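Local coordinates for aerobactin synthase IucA (Klebsiella pneumoniae subsp. pneumoniae, PDB 5JM8), which probably catalyses an ATP-dependent condensation in the assembly of the siderophore aerobactin, as a synthetase of the NRPS-independent siderophore (NIS) family, at residues H227-E232 with F279-R284; A190-H195 with D328-L333; H126-L131 with Q369-G374. All blocks are in the same frame, centred on the assembly; numbering follows the deposited sequence.

Contact 1. Residues H227-E232 with F279-R284; sequences HPWQGE and FSLSVR
The capped N-terminal turn of helix 228-235 packs against the end of strand 275-284, and His227 and Gln230 of that turn meet Phe279, Leu281 and Ser282 of the strand. His227 is the N-cap residue. Its ring nitrogen ND1 accepts the backbone N of Trp229 at 3.1 Å, with the donor lying in the ring plane, and this bond fixes the rotation of the imidazole. The ring is then held from two directions. Its edge is turned toward the face of Phe279 in an offset edge-to-face pair with planes at 84°, while His227 CB sits over the same phenyl ring, 3.9 Å from its centroid. Leu281 supplies the other contact: with its CG anti to the backbone N (chi1 -176°), the methyl CD1 reaches the centre of one imidazole face, 4.0 Å from the centroid. That methyl also touches Gln230 CG at 3.6 Å and Trp229 CE3, so a single branch fills the angle between three side chains of the turn.

The indole of Trp229 lies farther along the strand, where its CZ3 meets Val283 CG2 at 3.9 Å. Its NE1 is hydrogen-bonded to Glu165 OE2, and Phe161 and Tyr169 pack on its rings, so Trp229 joins this helix to the region around helix 163-169. The strand crosses the helix steeply and is part of a large antiparallel sheet; the side chain of Leu281 lies about 9 Å from the bound ATP. Ser282, the centre of an inverse gamma turn, presents its amide to the helix. Bent at chi2, the Gln230 chain brings OE1 to Ser282 N at 2.8 Å with an almost straight N-H...O angle of 170°, the donor standing well above the carbonyl plane, and Ser282 OG adds a weak bond to the same oxygen.

Contact 2. Residues A190-H195 with D328-L333; sequences AGESLH and DGWAGL
Trp330 lays its indole across the backbone of the neighbouring strand, one face over Gly191 and the N of Glu192. Gly191 CA is 3.8 Å from the centroid of the six-membered ring, a CH-pi contact 15° off the normal. The chi1 of 66° places the Trp330 CG between its own N and carbonyl carbon, and from there the ring folds over the partner strand. Glu192 rises beside the indole on the same face of the sheet, its carboxylate plane 74° from the ring; OE1 takes a weak bond from Trp330 NE1 at 3.4 Å, and OE2 forms a salt bridge with Arg305 of helix 294-306.

Strands 189-193 and 329-334 pair antiparallel here within the large antiparallel sheet. Ala190 with Gly332 and Glu192 with Trp330 are hydrogen-bonded pairs; Gly191 with Ala331 is a non-hydrogen-bonded pair whose CA atoms approach to 3.8 Å. Beyond the last bridge, Leu194 N donates to Asp328 O at 3.0 Å. Leu194 CD1 lies against Asp328 CB at 3.9 Å, while OD1 of this aspartate is bound by Arg201. Its OD2 faces the edge of the His195 ring, in the ring plane and 3.6 Å from CD2, without a hydrogen bond.

Contact 3. Residues H126-L131 with Q369-G374; sequences HDWAAL and QAAPDG
Gln369 and Trp128 meet where two connecting loops of the fold come together: the one after helix 101-124, whose residues 126-131 have helical backbone angles without regular helical bonding, and the one after helix 364-368. Gln369 is the first residue to leave the helical conformation of that helix. Its extended side chain runs past Trp128 in the opposite direction, bringing NE2 to the indole edge, 3.9 Å from CZ2, with amide and ring planes 78° apart. The polar ends of both side chains converge on the segment 144-147: Trp128 NE1 and Gln369 NE2 both donate to Ala144 O, and Gln369 OE1 accepts from the backbone N of Leu146 and Val147. The side chain of Gln369 is about 8 Å from the bound ATP.

Ala371 begins a type I beta turn that ends at Gly374, and its CB touches Trp128 CH2 at 3.9 Å. Pro372 then places CD over one face of the indole, 3.9 Å from the centroid of the six-membered ring and 13° off the normal, toward the rim; Leu378 of helix 378-390 also packs on this tryptophan. Asp373 folds CG back over its own backbone (chi1 60°). OD1 is held by a salt bridge to Arg132 and by Gly375 N, and OD2 lies 3.8 Å from the methyl CB of Ala129.

From the N terminus, the chain leaves helix 101-124 and passes through residues 126-131, which open the longest loop; contact 3 closes it only at 369-374, after 237 intervening residues. Inside it, strand 189-193 starts a second loop, closed by contact 2 at 328-333 after 132 residues. Nested within that is the loop of contact 1, from 227-232 to 279-284, 46 residues long. No loops cross. Contacts 1 and 2 reach the same antiparallel sheet, their centres about 18 Å apart, one packing a helix start on a strand and the other pairing two strands. Contact 3 joins loops on the opposite side of the chain's centre from contact 2.

Contact 1. Residues H227-E232 with F279-R284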
# COMPACT_ATOMS: atom_id res chain seq x y z
N HIS A 227 15.77 -18.01 18.97
CA HIS A 227 15.06 -18.86 18.02
C HIS A 227 14.15 -19.78 18.81
O HIS A 227 14.60 -20.41 19.77
CB HIS A 227 16.05 -19.65 17.16
CG HIS A 227 15.42 -20.41 16.03
ND1 HIS A 227 14.51 -21.42 16.23
CD2 HIS A 227 15.59 -20.31 14.69
CE1 HIS A 227 14.13 -21.90 15.06
NE2 HIS A 227 14.77 -21.25 14.11
N PRO A 228 12.85 -19.86 18.44
CA PRO A 228 11.90 -20.63 19.25
C PRO A 228 12.33 -22.06 19.54
O PRO A 228 12.02 -22.59 20.61
CB PRO A 228 10.63 -20.62 18.39
CG PRO A 228 10.73 -19.38 17.59
CD PRO A 228 12.19 -19.22 17.29
N TRP A 229 13.04 -22.68 18.60
CA TRP A 229 13.51 -24.05 18.78
C TRP A 229 14.77 -24.11 19.65
O TRP A 229 14.88 -24.96 20.53
CB TRP A 229 13.77 -24.71 17.43
CG TRP A 229 14.04 -26.18 17.52
CD1 TRP A 229 13.11 -27.18 17.62
CD2 TRP A 229 15.32 -26.83 17.54
NE1 TRP A 229 13.73 -28.40 17.69
CE2 TRP A 229 15.09 -28.21 17.65
CE3 TRP A 229 16.64 -26.36 17.48
CZ2 TRP A 229 16.12 -29.14 17.69
CZ3 TRP A 229 17.67 -27.29 17.52
CH2 TRP A 229 17.40 -28.66 17.63
N GLN A 230 15.72 -23.21 19.40
CA GLN A 230 16.93 -23.14 20.22
C GLN A 230 16.60 -22.77 21.66
O GLN A 230 17.14 -23.35 22.60
CB GLN A 230 17.91 -22.11 19.67
CG GLN A 230 18.77 -22.61 18.53
CD GLN A 230 19.76 -23.67 18.96
OE1 GLN A 230 19.73 -24.80 18.47
NE2 GLN A 230 20.66 -23.30 19.87
N GLY A 231 15.72 -21.79 21.81
CA GLY A 231 15.36 -21.29 23.12
C GLY A 231 14.78 -22.36 24.02
O GLY A 231 15.11 -22.42 25.20
N GLU A 232 13.93 -23.21 23.46
CA GLU A 232 13.32 -24.30 24.23
C GLU A 232 14.38 -25.33 24.61
O GLU A 232 14.27 -25.98 25.65
CB GLU A 232 12.20 -24.95 23.43
CG GLU A 232 10.97 -24.06 23.26
CD GLU A 232 9.92 -24.66 22.34
OE1 GLU A 232 10.24 -25.58 21.56
OE2 GLU A 232 8.75 -24.20 22.40
N PHE A 279 20.78 -16.90 13.83
CA PHE A 279 20.96 -17.63 15.08
C PHE A 279 21.94 -18.78 14.98
O PHE A 279 22.10 -19.40 13.92
CB PHE A 279 19.62 -18.18 15.58
CG PHE A 279 18.66 -17.13 16.05
CD1 PHE A 279 18.85 -16.48 17.26
CD2 PHE A 279 17.54 -16.81 15.29
CE1 PHE A 279 17.95 -15.53 17.69
CE2 PHE A 279 16.65 -15.86 15.72
CZ PHE A 279 16.85 -15.21 16.92
N SER A 280 22.61 -19.07 16.09
CA SER A 280 23.32 -20.32 16.27
C SER A 280 22.28 -21.41 16.43
O SER A 280 21.61 -21.48 17.47
CB SER A 280 24.25 -20.25 17.48
OG SER A 280 25.02 -21.44 17.61
N LEU A 281 22.12 -22.24 15.41
CA LEU A 281 21.04 -23.23 15.37
C LEU A 281 21.60 -24.65 15.29
O LEU A 281 22.22 -25.02 14.30
CB LEU A 281 20.12 -22.95 14.18
CG LEU A 281 18.87 -23.82 14.00
CD1 LEU A 281 17.93 -23.69 15.18
CD2 LEU A 281 18.14 -23.45 12.71
N SER A 282 21.37 -25.44 16.34
CA SER A 282 21.91 -26.79 16.41
C SER A 282 21.17 -27.75 15.48
O SER A 282 20.46 -28.64 15.94
CB SER A 282 21.87 -27.30 17.85
OG SER A 282 22.63 -26.46 18.70
N VAL A 283 21.35 -27.56 14.18
CA VAL A 283 20.70 -28.39 13.17
C VAL A 283 21.67 -28.67 12.02
O VAL A 283 22.46 -27.80 11.65
CB VAL A 283 19.42 -27.72 12.62
CG1 VAL A 283 18.73 -28.61 11.60
CG2 VAL A 283 18.46 -27.40 13.75
N ARG A 284 21.61 -29.88 11.47
CA ARG A 284 22.49 -30.27 10.38
C ARG A 284 21.85 -29.99 9.02
O ARG A 284 20.84 -30.59 8.67
CB ARG A 284 22.84 -31.75 10.48

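Contact 2. Residues A190-H195 with D328-L333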
# COMPACT_ATOMS: atom_id res chain seq x y z
N ALA A 190 26.78 -11.36 26.78
CA ALA A 190 28.02 -11.07 26.07
C ALA A 190 27.69 -10.68 24.64
O ALA A 190 26.89 -11.35 23.98
CB ALA A 190 28.95 -12.26 26.10
N GLY A 191 28.30 -9.61 24.14
CA GLY A 191 28.05 -9.18 22.78
C GLY A 191 28.89 -7.99 22.36
O GLY A 191 29.82 -7.59 23.05
N GLU A 192 28.53 -7.43 21.22
CA GLU A 192 29.27 -6.32 20.63
C GLU A 192 28.41 -5.66 19.57
O GLU A 192 27.56 -6.32 18.97
CB GLU A 192 30.59 -6.82 20.04
CG GLU A 192 31.62 -5.75 19.76
CD GLU A 192 32.91 -6.31 19.19
OE1 GLU A 192 33.04 -7.56 19.12
OE2 GLU A 192 33.79 -5.52 18.82
N SER A 193 28.60 -4.36 19.34
CA SER A 193 27.83 -3.66 18.32
C SER A 193 28.51 -2.37 17.88
O SER A 193 29.28 -1.77 18.63
CB SER A 193 26.42 -3.36 18.83
OG SER A 193 25.65 -2.71 17.83
N LEU A 194 28.21 -1.95 16.65
CA LEU A 194 28.71 -0.69 16.10
C LEU A 194 27.60 0.36 16.08
O LEU A 194 26.42 0.02 16.12
CB LEU A 194 29.27 -0.89 14.69
CG LEU A 194 30.53 -1.74 14.56
CD1 LEU A 194 30.93 -1.87 13.10
CD2 LEU A 194 31.68 -1.15 15.37
N HIS A 195 28.00 1.63 16.02
CA HIS A 195 27.06 2.75 15.93
C HIS A 195 26.25 2.89 17.22
O HIS A 195 26.27 3.94 17.87
CB HIS A 195 26.13 2.57 14.73
CG HIS A 195 26.84 2.13 13.49
ND1 HIS A 195 27.85 2.87 12.90
CD2 HIS A 195 26.70 1.02 12.72
CE1 HIS A 195 28.29 2.23 11.83
NE2 HIS A 195 27.61 1.11 11.70
N ASP A 328 27.07 -6.12 11.85
CA ASP A 328 27.83 -5.23 12.73
C ASP A 328 27.41 -5.34 14.19
O ASP A 328 27.60 -4.41 14.97
CB ASP A 328 27.69 -3.78 12.26
CG ASP A 328 26.24 -3.33 12.16
OD1 ASP A 328 25.36 -4.02 12.71
OD2 ASP A 328 25.98 -2.28 11.54
N GLY A 329 26.83 -6.48 14.56
CA GLY A 329 26.41 -6.71 15.93
C GLY A 329 26.13 -8.16 16.21
O GLY A 329 25.67 -8.90 15.34
N TRP A 330 26.42 -8.58 17.44
CA TRP A 330 26.15 -9.95 17.87
C TRP A 330 26.02 -10.01 19.38
O TRP A 330 26.50 -9.13 20.09
CB TRP A 330 27.25 -10.90 17.40
CG TRP A 330 28.59 -10.64 18.03
CD1 TRP A 330 29.60 -9.87 17.53
CD2 TRP A 330 29.07 -11.16 19.28
NE1 TRP A 330 30.67 -9.87 18.39
CE2 TRP A 330 30.37 -10.66 19.47
CE3 TRP A 330 28.53 -12.00 20.25
CZ2 TRP A 330 31.14 -10.97 20.59
CZ3 TRP A 330 29.29 -12.31 21.37
CH2 TRP A 330 30.58 -11.79 21.53
N ALA A 331 25.38 -11.07 19.86
CA ALA A 331 25.20 -11.25 21.28
C ALA A 331 25.04 -12.72 21.62
O ALA A 331 24.81 -13.55 20.73
CB ALA A 331 24.00 -10.45 21.77
N GLY A 332 25.17 -13.04 22.90
CA GLY A 332 25.01 -14.41 23.36
C GLY A 332 24.84 -14.43 24.86
O GLY A 332 24.98 -13.41 25.53
N LEU A 333 24.53 -15.61 25.39
CA LEU A 333 24.41 -15.80 26.83
C LEU A 333 25.68 -16.42 27.37
O LEU A 333 26.31 -17.25 26.71
CB LEU A 333 23.21 -16.68 27.16
CG LEU A 333 21.83 -16.12 26.78
CD1 LEU A 333 20.76 -17.18 27.01
CD2 LEU A 333 21.52 -14.86 27.58

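Contact 3. Residues H126-L131 with Q369-G374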
# COMPACT_ATOMS: atom_id res chain seq x y z
N HIS A 126 1.28 -25.57 -3.25
CA HIS A 126 0.50 -25.43 -4.48
C HIS A 126 0.54 -23.99 -4.98
O HIS A 126 0.06 -23.69 -6.08
CB HIS A 126 -0.95 -25.86 -4.25
CG HIS A 126 -1.10 -27.31 -3.93
ND1 HIS A 126 -1.44 -28.25 -4.88
CD2 HIS A 126 -0.96 -27.99 -2.77
CE1 HIS A 126 -1.50 -29.44 -4.32
NE2 HIS A 126 -1.21 -29.31 -3.04
N ASP A 127 1.12 -23.11 -4.18
CA ASP A 127 1.30 -21.72 -4.56
C ASP A 127 2.54 -21.53 -5.44
O ASP A 127 2.72 -20.46 -6.02
CB ASP A 127 1.42 -20.83 -3.32
CG ASP A 127 2.53 -21.28 -2.39
OD1 ASP A 127 2.69 -22.50 -2.20
OD2 ASP A 127 3.25 -20.41 -1.85
N TRP A 128 3.37 -22.56 -5.54
CA TRP A 128 4.69 -22.39 -6.14
C TRP A 128 4.62 -21.99 -7.61
O TRP A 128 5.27 -21.03 -8.03
CB TRP A 128 5.53 -23.66 -5.99
CG TRP A 128 6.98 -23.41 -6.28
CD1 TRP A 128 7.97 -23.15 -5.38
CD2 TRP A 128 7.60 -23.37 -7.58
NE1 TRP A 128 9.17 -22.96 -6.02
CE2 TRP A 128 8.97 -23.09 -7.37
CE3 TRP A 128 7.14 -23.56 -8.88
CZ2 TRP A 128 9.87 -22.99 -8.43
CZ3 TRP A 128 8.04 -23.46 -9.93
CH2 TRP A 128 9.39 -23.17 -9.69
N ALA A 129 3.83 -22.71 -8.39
CA ALA A 129 3.71 -22.44 -9.82
C ALA A 129 3.19 -21.02 -10.08
O ALA A 129 3.48 -20.43 -11.12
CB ALA A 129 2.79 -23.45 -10.48
N ALA A 130 2.43 -20.48 -9.14
CA ALA A 130 1.86 -19.15 -9.28
C ALA A 130 2.91 -18.05 -9.10
O ALA A 130 2.66 -16.89 -9.44
CB ALA A 130 0.73 -18.95 -8.29
N LEU A 131 4.07 -18.41 -8.55
CA LEU A 131 5.16 -17.46 -8.37
C LEU A 131 5.74 -16.98 -9.70
O LEU A 131 6.39 -15.94 -9.76
CB LEU A 131 6.28 -18.08 -7.53
CG LEU A 131 5.98 -18.44 -6.07
CD1 LEU A 131 7.20 -19.07 -5.41
CD2 LEU A 131 5.54 -17.21 -5.28
N GLN A 369 16.98 -22.44 -9.78
CA GLN A 369 16.41 -23.73 -9.40
C GLN A 369 15.47 -24.29 -10.46
O GLN A 369 14.57 -23.61 -10.94
CB GLN A 369 15.65 -23.61 -8.07
CG GLN A 369 14.70 -24.78 -7.75
CD GLN A 369 13.85 -24.56 -6.51
OE1 GLN A 369 13.77 -25.42 -5.64
NE2 GLN A 369 13.21 -23.40 -6.43
N ALA A 370 15.71 -25.55 -10.82
CA ALA A 370 14.84 -26.24 -11.76
C ALA A 370 13.45 -26.38 -11.16
O ALA A 370 13.30 -26.69 -9.98
CB ALA A 370 15.42 -27.60 -12.11
N ALA A 371 12.44 -26.12 -11.97
CA ALA A 371 11.06 -26.19 -11.51
C ALA A 371 10.70 -27.62 -11.09
O ALA A 371 10.93 -28.56 -11.86
CB ALA A 371 10.12 -25.71 -12.59
N PRO A 372 10.14 -27.79 -9.88
CA PRO A 372 9.70 -29.13 -9.48
C PRO A 372 8.68 -29.75 -10.44
O PRO A 372 8.66 -30.97 -10.60
CB PRO A 372 9.07 -28.89 -8.10
CG PRO A 372 9.76 -27.69 -7.58
CD PRO A 372 10.02 -26.82 -8.77
N ASP A 373 7.86 -28.91 -11.07
CA ASP A 373 6.83 -29.40 -11.99
C ASP A 373 7.33 -29.45 -13.43
O ASP A 373 6.57 -29.77 -14.35
CB ASP A 373 5.58 -28.52 -11.90
CG ASP A 373 5.85 -27.06 -12.24
OD1 ASP A 373 6.90 -26.76 -12.86
OD2 ASP A 373 5.01 -26.21 -11.90
N GLY A 374 8.60 -29.11 -13.64
CA GLY A 374 9.21 -29.20 -14.95
C GLY A 374 8.94 -28.00 -15.84
O GLY A 374 9.31 -27.98 -17.01